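Local coordinates for CBS domain protein (Bacillus anthracis, PDB 3LQN) that is of unknown function but carries a pair of CBS domains, a module that in relatives often binds adenosyl nucleotides and regulates partner proteins, at residues G62-A67 with M87-V92; P98-E103 with L110-D115; D104-A109 with L138-K143; A121-E124 with F128-I131. All blocks are in the same frame, centred on the assembly; numbering follows the deposited sequence.

Contact 1. Residues G62-A67 with M87-V92; sequences GLISTA and MKVEQV. With FMT (formic acid), chain H.
Ile64, near the end of strand 60-65, meets Val89 and Val92 of the loop 87-92 through purely apolar contacts. Its CD1 methyl does most of the touching: it lies 3.5 Å from Val92 CG2, a close carbon pair, and 4.0 Å from Val89 CG2. The isoleucine chain is extended, with CG1 anti to the backbone N (chi1 -179°) and CD1 continuing that line (chi2 171°), which carries the methyl out to the two valines. Both valines meet it obliquely, each with its CG2 branch.

Polar bonds lie to the sides and shape each segment separately. A single turn is closed by the backbone bonds Gln91 N to Lys88 O and Val92 N to Val89 O, which brings Val89 and Val92 to the same isoleucine. The Gln91 side chain folds back so that OE1 accepts from Lys88 N at 2.7 Å, in the carbonyl plane. Ser65 is the N-cap of helix 66-72, its OG bonded to Met68 N.

The contact joins the hairpin of strands 50-54 and 60-65, in the first CBS domain, to the long connection between helix 66-72 and strand 99-101. Ile51 and Val53 of strand 50-54 also touch Ile64; Val30 packs against both Ile64 and Val89, and Val89 reaches Ala39 of helix 36-46. The loop 87-92 thereby appears to close over the apolar layer between this hairpin and helix 36-46.

Contact 2. Residues P98-E103 with L110-D115; sequences PVLKLE and LEMTID
Met112 of helix 106-115 lies against Pro98 and Leu100 at the start of the beta-alpha-beta unit formed by strand 99-101, helix 106-115 and strand 118-122. All the contact between the segments is apolar. Met112 SD sits 3.7 Å from Pro98 CB and 3.8 Å from Leu100 CG, while the terminal CE comes within 3.4 Å of Leu100 CD2, a tight carbon pair. The thioether first runs out from the helix in an extended line, then bends at its last torsion (chi3 -82°), which turns CE onto the leucine branch. The Leu100 and Met112 side chains run antiparallel alongside one another.

No polar bond joins the two segments; those nearby lie within a segment or lead elsewhere. Lys101 NZ forms a salt bridge with Glu103 OE2 at 3.1 Å, meeting the carboxylate from above its plane. On the helix, Thr113 OG1 donates to Leu110 O at 2.9 Å, with the hydroxyl tilted 29° from the carbonyl plane. Asp115 of the same helix forms a salt bridge with Arg135 of the second subunit.

Ile119 of strand 118-122 touches both Pro98 and Met112; the Met112 side chain thus joins the apolar packing between helix and sheet. With only apolar packing between these segments, the contact probably depends on shape: a flexible thioether, bent at its end, lies between a proline ring and a leucine fork.

Contact 3. Residues D104-A109 with L138-K143; sequences DSFAKA and LKLLNK. With SO4 (sulfate ion), chain G.
The Phe106 ring, in the first turn of helix 106-115, is met by Leu140 and Leu141 of helix 134-144. Leu141 CD2 comes to the ring edge near its plane, 3.7 Å from Phe106 CZ. Leu140 CD2 approaches obliquely, 3.6 Å from Phe106 CE1. Two consecutive leucines thus touch neighbouring parts of the ring, each with one methyl. Phe106 CG stands anti to the backbone N (chi1 174°), which sends the ring out from its helix across to the other; the CA atoms of Phe106 and Leu140 remain 9.9 Å apart, a gap bridged by side chains alone.

Behind the ring, the helix start is fixed by Ser105, the N-cap, whose OG accepts from Lys108 N at 3.0 Å. Asp104 and Lys108 form only a long salt bridge, and Asp104 OD2 is bonded to Lys101 N. On the other helix, Lys139 NZ lies only 2.4 Å from O1 of a sulfate, probably from the crystallisation liquor; this is too short to trust, so the detail of the bond is doubtful. Arg135 NH1 is also bonded to the ion.

Further out, Phe106 stacks with the ring of Phe12 in helix 9-14, and Leu20 of helix 17-20 touches both Phe106 and Leu140. Helix 134-144 also faces the second subunit, where Leu138 and Leu141 pack on their own counterparts; this ring-to-methyl packing joins the two helices of the second CBS domain, beside the face that meets the second subunit.

Contact 4. Residues A121-E124 with F128-I131; sequences AVNE and FEGI
The Phe128 ring receives Ala121 O obliquely, 3.8 Å from its CD1, at a classic beta bulge in the hairpin of strands 118-122 and 128-133. On one face of the ring Gly130 N stands 3.8 Å above the plane, near the rim, and Ile131 CG2 lies at the edge, in plane. The other flat groups are the Asn123 amide and the Glu129 carboxylate; their relation is doubtful, since Glu129 has two conformers. In one of them the planes are 23° apart, but ND2 and OE1 meet at too poor an angle for a hydrogen bond. Asn123 OD1 instead bonds to Tyr127 N in the connecting turn.

Glu129 and Gly130 both face Ala121, so the register shifts by one residue between the antiparallel pairs Ala121-Gly130 (hydrogen-bonded) and Val122-Phe128 (non-hydrogen-bonded). The backbone of Gly130 takes angles that only glycine tolerates comfortably, because the carbonyl O of Glu129 lies where a CB would be. Val122 and Phe128 share one sheet face, where Val122 CG1 is 4.3 Å from Phe128 CA; Pro52 and Leu54 of strand 50-54 touch the phenylalanine.

Two bonds grip Ala121 across the bulge: Glu129 N donates to Ala121 O at 2.9 Å, and Ala121 N to Gly130 O at 2.8 Å with a nearly straight N-H...O angle of 174°.

From the N terminus, contact 1 closes first, bringing the loop 87-92 back to strand 60-65 after helix 66-72. Farther along, in the second CBS domain, contact 2 closes the short loop from strand 99-101 to helix 106-115. Contact 3 opens inside that loop and closes only at helix 134-144, so contacts 2 and 3 cross; they touch where Leu110 packs on Leu141. Contact 4, the hairpin 121-124 with 128-131, is nested within contact 3 and meets contact 2 along neighbouring strands 99-101 and 118-122. Contacts 1 and 3 lie on opposite sides of the chain's centre, their own centres about 29 Å apart.

Contact 1. Residues G62-A67 with M87-V92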
loop_
_atom_site.group_PDB
_atom_site.type_symbol
_atom_site.label_atom_id
_atom_site.label_comp_id
_atom_site.label_asym_id
_atom_site.label_seq_id
_atom_site.Cartn_x
_atom_site.Cartn_y
_atom_site.Cartn_z
ATOM N N GLY A 62 2.638 15.983 8.532
ATOM C CA GLY A 62 2.276 14.623 8.790
ATOM C C GLY A 62 1.844 13.977 7.516
ATOM O O GLY A 62 1.992 14.565 6.463
ATOM N N LEU A 63 1.285 12.789 7.629
ATOM C CA LEU A 63 0.799 12.034 6.465
ATOM C C LEU A 63 -0.653 11.686 6.725
ATOM O O LEU A 63 -1.024 11.440 7.879
ATOM C CB LEU A 63 1.506 10.694 6.333
ATOM C CG LEU A 63 2.720 10.464 5.429
ATOM C CD1 LEU A 63 3.096 8.949 5.412
ATOM C CD2 LEU A 63 2.436 10.960 4.027
ATOM N N ILE A 64 -1.454 11.561 5.671
ATOM C CA ILE A 64 -2.811 11.024 5.877
ATOM C C ILE A 64 -3.053 9.994 4.843
ATOM O O ILE A 64 -2.696 10.244 3.685
ATOM C CB ILE A 64 -3.877 12.130 5.924
ATOM C CG1 ILE A 64 -5.271 11.505 6.173
ATOM C CG2 ILE A 64 -3.881 12.987 4.627
ATOM C CD1 ILE A 64 -6.381 12.580 6.468
ATOM N N SER A 65 -3.611 8.828 5.230
ATOM C CA SER A 65 -3.857 7.728 4.293
ATOM C C SER A 65 -5.335 7.368 4.235
ATOM O O SER A 65 -6.055 7.728 5.124
ATOM C CB SER A 65 -3.064 6.473 4.742
ATOM O OG SER A 65 -3.590 5.959 5.963
ATOM N N THR A 66 -5.751 6.642 3.216
ATOM C CA THR A 66 -7.115 6.185 3.145
ATOM C C THR A 66 -7.415 5.248 4.310
ATOM O O THR A 66 -8.531 5.241 4.841
ATOM C CB THR A 66 -7.376 5.482 1.799
ATOM O OG1 THR A 66 -7.042 6.395 0.743
ATOM C CG2 THR A 66 -8.836 5.061 1.678
ATOM N N ALA A 67 -6.425 4.424 4.677
ATOM C CA ALA A 67 -6.551 3.625 5.879
ATOM C C ALA A 67 -6.861 4.501 7.139
ATOM O O ALA A 67 -7.725 4.110 7.953
ATOM C CB ALA A 67 -5.319 2.719 6.082
ATOM N N MET A 87 -15.504 15.949 10.137
ATOM C CA MET A 87 -14.136 15.754 10.561
ATOM C C MET A 87 -13.118 16.433 9.702
ATOM O O MET A 87 -13.355 16.717 8.516
ATOM C CB MET A 87 -13.835 14.247 10.530
ATOM C CG MET A 87 -14.830 13.522 11.458
ATOM S SD MET A 87 -14.669 11.722 11.365
ATOM C CE MET A 87 -13.166 11.436 12.178
ATOM N N LYS A 88 -11.975 16.665 10.312
ATOM C CA LYS A 88 -10.864 17.318 9.623
ATOM C C LYS A 88 -9.640 16.425 9.577
ATOM O O LYS A 88 -9.479 15.476 10.358
ATOM C CB LYS A 88 -10.495 18.651 10.321
ATOM C CG LYS A 88 -11.576 19.735 10.121
ATOM C CD LYS A 88 -11.161 21.020 10.716
ATOM C CE LYS A 88 -11.783 22.182 9.900
ATOM N NZ LYS A 88 -13.222 21.956 9.631
ATOM N N VAL A 89 -8.722 16.757 8.658
ATOM C CA VAL A 89 -7.473 16.008 8.485
ATOM C C VAL A 89 -6.690 15.862 9.796
ATOM O O VAL A 89 -6.172 14.763 10.097
ATOM C CB VAL A 89 -6.608 16.794 7.444
ATOM C CG1 VAL A 89 -5.138 16.435 7.552
ATOM C CG2 VAL A 89 -7.114 16.483 6.052
ATOM N N GLU A 90 -6.685 16.933 10.584
ATOM C CA GLU A 90 -5.956 16.953 11.862
ATOM C C GLU A 90 -6.377 15.799 12.789
ATOM O O GLU A 90 -5.567 15.329 13.567
ATOM C CB GLU A 90 -6.146 18.285 12.607
ATOM C CG GLU A 90 -7.523 18.554 13.149
ATOM C CD GLU A 90 -7.640 20.002 13.670
ATOM O OE1 GLU A 90 -8.028 20.895 12.873
ATOM O OE2 GLU A 90 -7.327 20.247 14.863
ATOM N N GLN A 91 -7.620 15.340 12.678
ATOM C CA GLN A 91 -8.122 14.333 13.641
ATOM C C GLN A 91 -7.616 12.923 13.351
ATOM O O GLN A 91 -7.725 12.059 14.223
ATOM C CB GLN A 91 -9.640 14.303 13.668
ATOM C CG GLN A 91 -10.288 15.553 14.203
ATOM C CD GLN A 91 -11.744 15.515 13.965
ATOM O OE1 GLN A 91 -12.198 15.835 12.878
ATOM N NE2 GLN A 91 -12.527 15.124 14.994
ATOM N N VAL A 92 -7.079 12.660 12.169
ATOM C CA VAL A 92 -6.678 11.288 11.830
ATOM C C VAL A 92 -5.246 11.184 11.285
ATOM O O VAL A 92 -4.751 10.093 11.091
ATOM C CB VAL A 92 -7.669 10.566 10.828
ATOM C CG1 VAL A 92 -9.113 10.446 11.416
ATOM C CG2 VAL A 92 -7.646 11.272 9.438
HETATM C C FMT H . -6.245 4.891 -2.988
HETATM O O1 FMT H . -5.928 5.540 -3.981
HETATM O O2 FMT H . -7.270 5.110 -2.355
#

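Contact 2. Residues P98-E103 with L110-D115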
loop_
_atom_site.group_PDB
_atom_site.type_symbol
_atom_site.label_atom_id
_atom_site.label_comp_id
_atom_site.label_asym_id
_atom_site.label_seq_id
_atom_site.Cartn_x
_atom_site.Cartn_y
_atom_site.Cartn_z
ATOM N N PRO A 98 8.014 8.684 8.968
ATOM C CA PRO A 98 9.336 8.519 8.364
ATOM C C PRO A 98 9.688 9.714 7.455
ATOM O O PRO A 98 8.958 10.001 6.506
ATOM C CB PRO A 98 9.157 7.230 7.540
ATOM C CG PRO A 98 7.697 7.285 7.106
ATOM C CD PRO A 98 7.025 7.742 8.390
ATOM N N VAL A 99 10.799 10.396 7.736
ATOM C CA VAL A 99 11.262 11.488 6.882
ATOM C C VAL A 99 12.774 11.425 6.610
ATOM O O VAL A 99 13.587 11.218 7.519
ATOM C CB VAL A 99 10.891 12.886 7.461
ATOM C CG1 VAL A 99 11.447 14.001 6.581
ATOM C CG2 VAL A 99 9.365 13.038 7.575
ATOM N N LEU A 100 13.143 11.598 5.350
ATOM C CA LEU A 100 14.556 11.575 4.972
ATOM C C LEU A 100 14.895 12.919 4.339
ATOM O O LEU A 100 14.035 13.579 3.817
ATOM C CB LEU A 100 14.851 10.450 3.996
ATOM C CG LEU A 100 14.731 9.080 4.677
ATOM C CD1 LEU A 100 14.986 8.022 3.685
ATOM C CD2 LEU A 100 15.711 8.934 5.834
ATOM N N LYS A 101 16.161 13.303 4.423
ATOM C CA LYS A 101 16.671 14.501 3.725
ATOM C C LYS A 101 17.055 14.115 2.296
ATOM O O LYS A 101 17.331 12.945 1.995
ATOM C CB LYS A 101 17.953 14.973 4.417
ATOM C CG LYS A 101 17.848 15.214 5.905
ATOM C CD LYS A 101 18.802 16.343 6.285
ATOM C CE LYS A 101 18.386 17.636 5.590
ATOM N NZ LYS A 101 19.522 18.549 5.223
ATOM N N LEU A 102 17.088 15.101 1.424
ATOM C CA LEU A 102 17.458 14.879 0.035
ATOM C C LEU A 102 18.786 14.163 -0.108
ATOM O O LEU A 102 18.959 13.391 -1.037
ATOM C CB LEU A 102 17.600 16.244 -0.652
ATOM C CG LEU A 102 16.377 17.131 -0.734
ATOM C CD1 LEU A 102 16.833 18.571 -0.990
ATOM C CD2 LEU A 102 15.472 16.616 -1.851
ATOM N N GLU A 103 19.736 14.473 0.782
ATOM C CA GLU A 103 21.068 13.897 0.686
ATOM C C GLU A 103 21.248 12.601 1.455
ATOM O O GLU A 103 22.340 12.033 1.449
ATOM C CB GLU A 103 22.169 14.909 1.072
ATOM C CG GLU A 103 22.138 15.352 2.516
ATOM C CD GLU A 103 21.325 16.613 2.698
ATOM O OE1 GLU A 103 20.236 16.709 2.102
ATOM O OE2 GLU A 103 21.777 17.522 3.426
ATOM N N LEU A 110 16.652 2.291 2.073
ATOM C CA LEU A 110 16.328 0.862 2.020
ATOM C C LEU A 110 15.900 0.339 3.381
ATOM O O LEU A 110 14.876 -0.321 3.511
ATOM C CB LEU A 110 17.530 0.054 1.546
ATOM C CG LEU A 110 17.418 -1.471 1.762
ATOM C CD1 LEU A 110 16.280 -2.051 0.963
ATOM C CD2 LEU A 110 18.719 -2.070 1.343
ATOM N N GLU A 111 16.699 0.634 4.396
ATOM C CA GLU A 111 16.337 0.247 5.754
ATOM C C GLU A 111 14.987 0.836 6.212
ATOM O O GLU A 111 14.120 0.112 6.754
ATOM C CB GLU A 111 17.438 0.643 6.727
ATOM C CG GLU A 111 17.110 0.301 8.150
ATOM C CD GLU A 111 18.220 0.684 9.091
ATOM O OE1 GLU A 111 18.564 -0.150 9.958
ATOM O OE2 GLU A 111 18.748 1.814 8.956
ATOM N N MET A 112 14.803 2.137 6.026
ATOM C CA MET A 112 13.509 2.744 6.381
ATOM C C MET A 112 12.321 2.099 5.667
ATOM O O MET A 112 11.241 1.981 6.262
ATOM C CB MET A 112 13.516 4.270 6.111
ATOM C CG MET A 112 12.494 4.998 6.943
ATOM S SD MET A 112 12.776 6.777 6.938
ATOM C CE MET A 112 14.065 7.005 8.172
ATOM N N THR A 113 12.476 1.702 4.398
ATOM C CA THR A 113 11.336 1.181 3.641
ATOM C C THR A 113 10.863 -0.217 4.108
ATOM O O THR A 113 9.756 -0.628 3.767
ATOM C CB THR A 113 11.530 1.113 2.107
ATOM O OG1 THR A 113 12.649 0.259 1.802
ATOM C CG2 THR A 113 11.723 2.464 1.530
ATOM N N ILE A 114 11.677 -0.931 4.877
ATOM C CA ILE A 114 11.201 -2.213 5.417
ATOM C C ILE A 114 9.859 -2.073 6.185
ATOM O O ILE A 114 8.914 -2.808 5.914
ATOM C CB ILE A 114 12.298 -2.936 6.181
ATOM C CG1 ILE A 114 13.426 -3.270 5.196
ATOM C CG2 ILE A 114 11.759 -4.205 6.780
ATOM C CD1 ILE A 114 14.765 -3.128 5.772
ATOM N N ASP A 115 9.738 -1.075 7.063
ATOM C CA ASP A 115 8.482 -0.884 7.797
ATOM C C ASP A 115 7.612 0.269 7.285
ATOM O O ASP A 115 6.464 0.414 7.693
ATOM C CB ASP A 115 8.758 -0.677 9.286
ATOM C CG ASP A 115 9.354 -1.895 9.939
ATOM O OD1 ASP A 115 9.000 -3.013 9.515
ATOM O OD2 ASP A 115 10.168 -1.732 10.872
#

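Contact 3. Residues D104-A109 with L138-K143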
loop_
_atom_site.group_PDB
_atom_site.type_symbol
_atom_site.label_atom_id
_atom_site.label_comp_id
_atom_site.label_asym_id
_atom_site.label_seq_id
_atom_site.Cartn_x
_atom_site.Cartn_y
_atom_site.Cartn_z
ATOM N N ASP A 104 20.192 12.090 2.098
ATOM C CA ASP A 104 20.348 10.800 2.793
ATOM C C ASP A 104 20.684 9.642 1.833
ATOM O O ASP A 104 20.283 9.651 0.665
ATOM C CB ASP A 104 19.086 10.447 3.615
ATOM C CG ASP A 104 19.115 11.050 5.018
ATOM O OD1 ASP A 104 20.224 11.255 5.571
ATOM O OD2 ASP A 104 18.029 11.292 5.578
ATOM N N SER A 105 21.384 8.635 2.356
ATOM C CA SER A 105 21.887 7.532 1.555
ATOM C C SER A 105 20.848 6.499 1.120
ATOM O O SER A 105 19.767 6.316 1.738
ATOM C CB SER A 105 23.015 6.820 2.313
ATOM O OG SER A 105 22.472 6.025 3.362
ATOM N N PHE A 106 21.197 5.772 0.059
ATOM C CA PHE A 106 20.361 4.661 -0.368
ATOM C C PHE A 106 20.205 3.628 0.768
ATOM O O PHE A 106 19.124 3.124 1.027
ATOM C CB PHE A 106 20.944 3.997 -1.611
ATOM C CG PHE A 106 20.197 2.760 -2.004
ATOM C CD1 PHE A 106 19.060 2.852 -2.782
ATOM C CD2 PHE A 106 20.590 1.514 -1.526
ATOM C CE1 PHE A 106 18.349 1.725 -3.111
ATOM C CE2 PHE A 106 19.894 0.379 -1.861
ATOM C CZ PHE A 106 18.767 0.481 -2.653
ATOM N N ALA A 107 21.300 3.341 1.455
ATOM C CA ALA A 107 21.281 2.435 2.583
ATOM C C ALA A 107 20.237 2.836 3.627
ATOM O O ALA A 107 19.516 1.985 4.160
ATOM C CB ALA A 107 22.661 2.392 3.223
ATOM N N LYS A 108 20.186 4.124 3.937
ATOM C CA LYS A 108 19.276 4.625 4.962
ATOM C C LYS A 108 17.821 4.484 4.517
ATOM O O LYS A 108 16.934 4.109 5.312
ATOM C CB LYS A 108 19.614 6.073 5.275
ATOM C CG LYS A 108 18.808 6.684 6.416
ATOM C CD LYS A 108 19.451 7.989 6.853
ATOM C CE LYS A 108 18.867 8.509 8.159
ATOM N NZ LYS A 108 19.796 9.495 8.807
ATOM N N ALA A 109 17.579 4.741 3.237
ATOM C CA ALA A 109 16.225 4.609 2.679
ATOM C C ALA A 109 15.792 3.158 2.627
ATOM O O ALA A 109 14.691 2.826 3.043
ATOM C CB ALA A 109 16.145 5.220 1.286
ATOM N N LEU A 138 13.153 -1.175 -4.742
ATOM C CA LEU A 138 13.106 -2.546 -5.232
ATOM C C LEU A 138 13.522 -2.603 -6.689
ATOM O O LEU A 138 14.141 -3.561 -7.129
ATOM C CB LEU A 138 11.701 -3.144 -5.060
ATOM C CG LEU A 138 11.297 -3.548 -3.642
ATOM C CD1 LEU A 138 9.748 -3.535 -3.472
ATOM C CD2 LEU A 138 11.863 -4.884 -3.248
ATOM N N LYS A 139 13.189 -1.562 -7.433
ATOM C CA LYS A 139 13.466 -1.565 -8.851
ATOM C C LYS A 139 14.991 -1.505 -8.997
ATOM O O LYS A 139 15.585 -2.229 -9.791
ATOM C CB LYS A 139 12.744 -0.387 -9.496
ATOM C CG LYS A 139 12.810 -0.340 -10.996
ATOM C CD LYS A 139 12.241 0.962 -11.516
ATOM C CE LYS A 139 13.224 1.624 -12.478
ATOM N NZ LYS A 139 12.920 3.068 -12.696
ATOM N N LEU A 140 15.617 -0.672 -8.174
ATOM C CA LEU A 140 17.058 -0.569 -8.130
ATOM C C LEU A 140 17.726 -1.870 -7.671
ATOM O O LEU A 140 18.738 -2.262 -8.227
ATOM C CB LEU A 140 17.466 0.596 -7.226
ATOM C CG LEU A 140 18.957 0.896 -7.244
ATOM C CD1 LEU A 140 19.436 0.981 -8.670
ATOM C CD2 LEU A 140 19.232 2.190 -6.518
ATOM N N LEU A 141 17.149 -2.517 -6.664
ATOM C CA LEU A 141 17.717 -3.741 -6.113
ATOM C C LEU A 141 17.553 -4.909 -7.081
ATOM O O LEU A 141 18.415 -5.784 -7.162
ATOM C CB LEU A 141 17.065 -4.078 -4.769
ATOM C CG LEU A 141 17.455 -3.189 -3.586
ATOM C CD1 LEU A 141 16.776 -3.663 -2.311
ATOM C CD2 LEU A 141 18.965 -3.155 -3.413
ATOM N N ASN A 142 16.444 -4.913 -7.813
ATOM C CA ASN A 142 16.117 -6.022 -8.700
ATOM C C ASN A 142 17.173 -6.224 -9.782
ATOM O O ASN A 142 17.685 -7.329 -9.964
ATOM C CB ASN A 142 14.743 -5.809 -9.341
ATOM C CG ASN A 142 14.359 -6.933 -10.283
ATOM O OD1 ASN A 142 14.535 -8.110 -9.968
ATOM N ND2 ASN A 142 13.830 -6.574 -11.446
ATOM N N LYS A 143 17.494 -5.152 -10.497
ATOM C CA LYS A 143 18.463 -5.218 -11.584
ATOM C C LYS A 143 19.850 -5.585 -11.066
ATOM O O LYS A 143 20.514 -6.465 -11.612
ATOM C CB LYS A 143 18.518 -3.885 -12.335
ATOM C CG LYS A 143 18.782 -2.682 -11.444
ATOM C CD LYS A 143 18.975 -1.418 -12.266
ATOM C CE LYS A 143 17.787 -1.169 -13.182
ATOM N NZ LYS A 143 17.901 -1.928 -14.458
HETATM S S SO4 G . 10.195 2.417 -14.506
HETATM O O1 SO4 G . 11.578 2.846 -14.693
HETATM O O2 SO4 G . 9.375 3.036 -15.541
HETATM O O3 SO4 G . 10.109 0.963 -14.630
HETATM O O4 SO4 G . 9.720 2.831 -13.186
#

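Contact 4. Residues A121-E124 with F128-I131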
loop_
_atom_site.group_PDB
_atom_site.type_symbol
_atom_site.label_atom_id
_atom_site.label_comp_id
_atom_site.label_asym_id
_atom_site.label_seq_id
_atom_site.Cartn_x
_atom_site.Cartn_y
_atom_site.Cartn_z
ATOM N N ALA A 121 10.463 13.054 1.859
ATOM C CA ALA A 121 11.731 13.722 1.750
ATOM C C ALA A 121 11.495 15.185 2.038
ATOM O O ALA A 121 10.561 15.754 1.518
ATOM C CB ALA A 121 12.251 13.566 0.357
ATOM N N VAL A 122 12.376 15.798 2.837
ATOM C CA VAL A 122 12.304 17.223 3.113
ATOM C C VAL A 122 13.697 17.818 2.892
ATOM O O VAL A 122 14.690 17.084 2.850
ATOM C CB VAL A 122 11.865 17.482 4.545
ATOM C CG1 VAL A 122 10.414 16.932 4.777
ATOM C CG2 VAL A 122 12.842 16.856 5.499
ATOM N N ASN A 123 13.759 19.122 2.689
ATOM C CA ASN A 123 15.070 19.780 2.624
ATOM C C ASN A 123 15.509 20.230 3.995
ATOM O O ASN A 123 14.823 19.972 4.984
ATOM C CB ASN A 123 15.178 20.865 1.534
ATOM C CG ASN A 123 14.458 22.169 1.885
ATOM O OD1 ASN A 123 13.890 22.321 2.963
ATOM N ND2 ASN A 123 14.486 23.116 0.951
ATOM N N GLU A 124 16.677 20.854 4.054
ATOM C CA GLU A 124 17.214 21.391 5.293
ATOM C C GLU A 124 16.109 22.017 6.156
ATOM O O GLU A 124 15.982 21.697 7.339
ATOM C CB GLU A 124 18.326 22.412 4.973
ATOM C CG GLU A 124 17.960 23.399 3.840
ATOM C CD GLU A 124 19.130 24.246 3.326
ATOM O OE1 GLU A 124 20.168 24.339 4.015
ATOM O OE2 GLU A 124 18.999 24.826 2.225
ATOM N N PHE A 128 8.626 20.257 2.173
ATOM C CA PHE A 128 8.364 18.966 1.534
ATOM C C PHE A 128 8.954 18.969 0.108
ATOM O O PHE A 128 8.706 19.887 -0.652
ATOM C CB PHE A 128 6.839 18.775 1.496
ATOM C CG PHE A 128 6.405 17.578 0.733
ATOM C CD1 PHE A 128 6.784 16.301 1.138
ATOM C CD2 PHE A 128 5.687 17.722 -0.433
ATOM C CE1 PHE A 128 6.375 15.167 0.416
ATOM C CE2 PHE A 128 5.309 16.600 -1.169
ATOM C CZ PHE A 128 5.651 15.332 -0.742
ATOM N N GLU A 129 9.701 17.913 -0.241
ATOM C CA GLU A 129 10.472 17.840 -1.491
ATOM C C GLU A 129 10.077 16.690 -2.409
ATOM O O GLU A 129 10.362 16.711 -3.614
ATOM C CB GLU A 129 11.964 17.691 -1.143
ATOM C CG GLU A 129 12.495 18.948 -0.484
ATOM C CD GLU A 129 12.383 20.171 -1.395
ATOM O OE1 GLU A 129 12.164 21.309 -0.886
ATOM O OE2 GLU A 129 12.522 20.004 -2.630
ATOM N N GLY A 130 9.457 15.678 -1.820
ATOM C CA GLY A 130 9.020 14.511 -2.550
ATOM C C GLY A 130 8.717 13.298 -1.661
ATOM O O GLY A 130 8.801 13.347 -0.427
ATOM N N ILE A 131 8.443 12.171 -2.304
ATOM C CA ILE A 131 8.193 10.946 -1.529
ATOM C C ILE A 131 9.063 9.831 -2.092
ATOM O O ILE A 131 9.357 9.781 -3.310
ATOM C CB ILE A 131 6.692 10.560 -1.527
ATOM C CG1 ILE A 131 6.228 10.187 -2.933
ATOM C CG2 ILE A 131 5.848 11.683 -0.971
ATOM C CD1 ILE A 131 5.074 9.158 -2.902
#